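Local coordinates for monothiol glutaredoxin-S14, chloroplastic (Arabidopsis thaliana, PDB 3IPZ), which binds a bridging [2Fe-2S] cluster as a homodimeric CGFS-type monothiol glutaredoxin of the chloroplast and may donate such clusters to other proteins, at residues 63-68 and 72-77. Sequence-based numbering, arbitrary orientation.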
loop_
_atom_site.group_PDB
_atom_site.type_symbol
_atom_site.label_atom_id
_atom_site.label_comp_id
_atom_site.label_asym_id
_atom_site.label_seq_id
_atom_site.Cartn_x
_atom_site.Cartn_y
_atom_site.Cartn_z
ATOM N N GLN A 63 8.986 6.558 -7.864
ATOM C CA GLN A 63 10.222 5.859 -8.177
ATOM C C GLN A 63 10.946 5.365 -6.924
ATOM O O GLN A 63 11.599 4.320 -6.952
ATOM C CB GLN A 63 11.125 6.754 -9.037
ATOM C CG GLN A 63 10.620 6.878 -10.493
ATOM C CD GLN A 63 11.445 7.841 -11.342
ATOM O OE1 GLN A 63 12.663 7.697 -11.457
ATOM N NE2 GLN A 63 10.778 8.827 -11.945
ATOM N N GLY A 64 10.816 6.099 -5.823
ATOM C CA GLY A 64 11.449 5.677 -4.583
ATOM C C GLY A 64 10.763 4.444 -4.000
ATOM O O GLY A 64 11.419 3.522 -3.505
ATOM N N LEU A 65 9.435 4.413 -4.061
ATOM C CA LEU A 65 8.689 3.281 -3.533
ATOM C C LEU A 65 8.958 1.998 -4.326
ATOM O O LEU A 65 9.031 0.914 -3.754
ATOM C CB LEU A 65 7.194 3.613 -3.503
ATOM C CG LEU A 65 6.775 4.443 -2.282
ATOM C CD1 LEU A 65 5.400 5.060 -2.489
ATOM C CD2 LEU A 65 6.786 3.559 -1.060
ATOM N N LYS A 66 9.111 2.117 -5.639
ATOM C CA LYS A 66 9.403 0.949 -6.455
ATOM C C LYS A 66 10.677 0.283 -5.931
ATOM O O LYS A 66 10.780 -0.939 -5.882
ATOM C CB LYS A 66 9.599 1.345 -7.925
ATOM C CG LYS A 66 8.323 1.710 -8.661
ATOM C CD LYS A 66 8.600 2.216 -10.084
ATOM C CE LYS A 66 9.292 1.148 -10.946
ATOM N NZ LYS A 66 9.390 1.512 -12.395
ATOM N N GLU A 67 11.648 1.091 -5.527
ATOM C CA GLU A 67 12.900 0.549 -5.031
ATOM C C GLU A 67 12.778 0.097 -3.587
ATOM O O GLU A 67 13.284 -0.957 -3.224
ATOM C CB GLU A 67 14.021 1.580 -5.147
ATOM C CG GLU A 67 15.398 0.981 -4.900
ATOM C CD GLU A 67 16.518 1.997 -5.043
ATOM O OE1 GLU A 67 16.560 2.683 -6.090
ATOM O OE2 GLU A 67 17.354 2.103 -4.115
ATOM N N TYR A 68 12.113 0.900 -2.765
ATOM C CA TYR A 68 11.913 0.580 -1.352
ATOM C C TYR A 68 11.149 -0.740 -1.168
ATOM O O TYR A 68 11.532 -1.576 -0.356
ATOM C CB TYR A 68 11.132 1.710 -0.671
ATOM C CG TYR A 68 11.002 1.583 0.830
ATOM C CD1 TYR A 68 12.065 1.896 1.671
ATOM C CD2 TYR A 68 9.806 1.163 1.411
ATOM C CE1 TYR A 68 11.936 1.799 3.060
ATOM C CE2 TYR A 68 9.670 1.062 2.791
ATOM C CZ TYR A 68 10.736 1.382 3.611
ATOM O OH TYR A 68 10.603 1.294 4.983
ATOM N N PRO A 72 7.847 -3.223 -8.924
ATOM C CA PRO A 72 7.699 -2.257 -10.022
ATOM C C PRO A 72 6.399 -1.501 -10.258
ATOM O O PRO A 72 6.397 -0.549 -11.030
ATOM C CB PRO A 72 8.104 -3.074 -11.248
ATOM C CG PRO A 72 7.572 -4.420 -10.914
ATOM C CD PRO A 72 7.993 -4.590 -9.462
ATOM N N THR A 73 5.296 -1.905 -9.641
ATOM C CA THR A 73 4.056 -1.167 -9.852
ATOM C C THR A 73 3.252 -0.855 -8.618
ATOM O O THR A 73 3.697 -1.024 -7.487
ATOM C CB THR A 73 3.058 -1.879 -10.772
ATOM O OG1 THR A 73 3.611 -3.109 -11.242
ATOM C CG2 THR A 73 2.663 -0.948 -11.921
ATOM N N PHE A 74 2.030 -0.412 -8.890
ATOM C CA PHE A 74 1.070 -0.048 -7.879
ATOM C C PHE A 74 -0.262 -0.576 -8.358
ATOM O O PHE A 74 -0.507 -0.672 -9.562
ATOM C CB PHE A 74 1.035 1.476 -7.715
ATOM C CG PHE A 74 2.352 2.051 -7.314
ATOM C CD1 PHE A 74 3.286 2.414 -8.271
ATOM C CD2 PHE A 74 2.693 2.152 -5.969
ATOM C CE1 PHE A 74 4.547 2.866 -7.893
ATOM C CE2 PHE A 74 3.949 2.603 -5.581
ATOM C CZ PHE A 74 4.878 2.959 -6.545
ATOM N N PRO A 75 -1.174 -0.857 -7.427
ATOM C CA PRO A 75 -1.034 -0.700 -5.977
ATOM C C PRO A 75 0.034 -1.464 -5.209
ATOM O O PRO A 75 0.429 -2.574 -5.552
ATOM C CB PRO A 75 -2.426 -1.051 -5.470
ATOM C CG PRO A 75 -2.828 -2.147 -6.414
ATOM C CD PRO A 75 -2.431 -1.555 -7.756
ATOM N N GLN A 76 0.472 -0.828 -4.134
ATOM C CA GLN A 76 1.439 -1.373 -3.205
ATOM C C GLN A 76 0.773 -1.188 -1.841
ATOM O O GLN A 76 0.450 -0.070 -1.454
ATOM C CB GLN A 76 2.760 -0.593 -3.270
ATOM C CG GLN A 76 3.710 -1.086 -4.344
ATOM C CD GLN A 76 5.037 -0.346 -4.357
ATOM O OE1 GLN A 76 5.506 0.140 -3.329
ATOM N NE2 GLN A 76 5.657 -0.277 -5.528
ATOM N N LEU A 77 0.569 -2.285 -1.123
ATOM C CA LEU A 77 -0.080 -2.237 0.178
ATOM C C LEU A 77 0.872 -2.471 1.331
ATOM O O LEU A 77 1.663 -3.410 1.322
ATOM C CB LEU A 77 -1.202 -3.280 0.246
ATOM C CG LEU A 77 -2.045 -3.390 1.527
ATOM C CD1 LEU A 77 -2.837 -2.098 1.754
ATOM C CD2 LEU A 77 -3.002 -4.575 1.400
#
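The F74 ring turns its edge to helix 59-69: the CB of L65 lies in the ring plane, 3.9 Å from F74 CZ. One face carries the Q76 amide, whose NE2 stands 3.3 Å above the plane, offset toward the rim. K66 reaches the ring obliquely, its CG 4.0 Å from F74 CE1, and the two side chains cross at about a right angle. Bent at chi3 (61°), the lysine chain runs past the P72 carbonyl, with CE 3.4 Å from P72 O, a van der Waals contact. No hydrogen bond links the two segments directly. Instead Q76, extended beyond CG, donates from NE2 to T73 O (2.9 Å, 151° at the hydrogen), the acceptor near its amide plane, while OE1 is hydrogen-bonded to S69 OG at the end of the same helix. Both polar ends of this buried amide are thereby engaged, which fixes its rotation. A leucine here would probably leave T73 O and S69 without these bonds and the loop less firmly tied to the helix. The peptide before P75 is cis, marking 72-75 as the cis-proline loop of the thioredoxin fold; this loop carries F74 and helix 59-69 carries K66, together bordering the probable glutathione site.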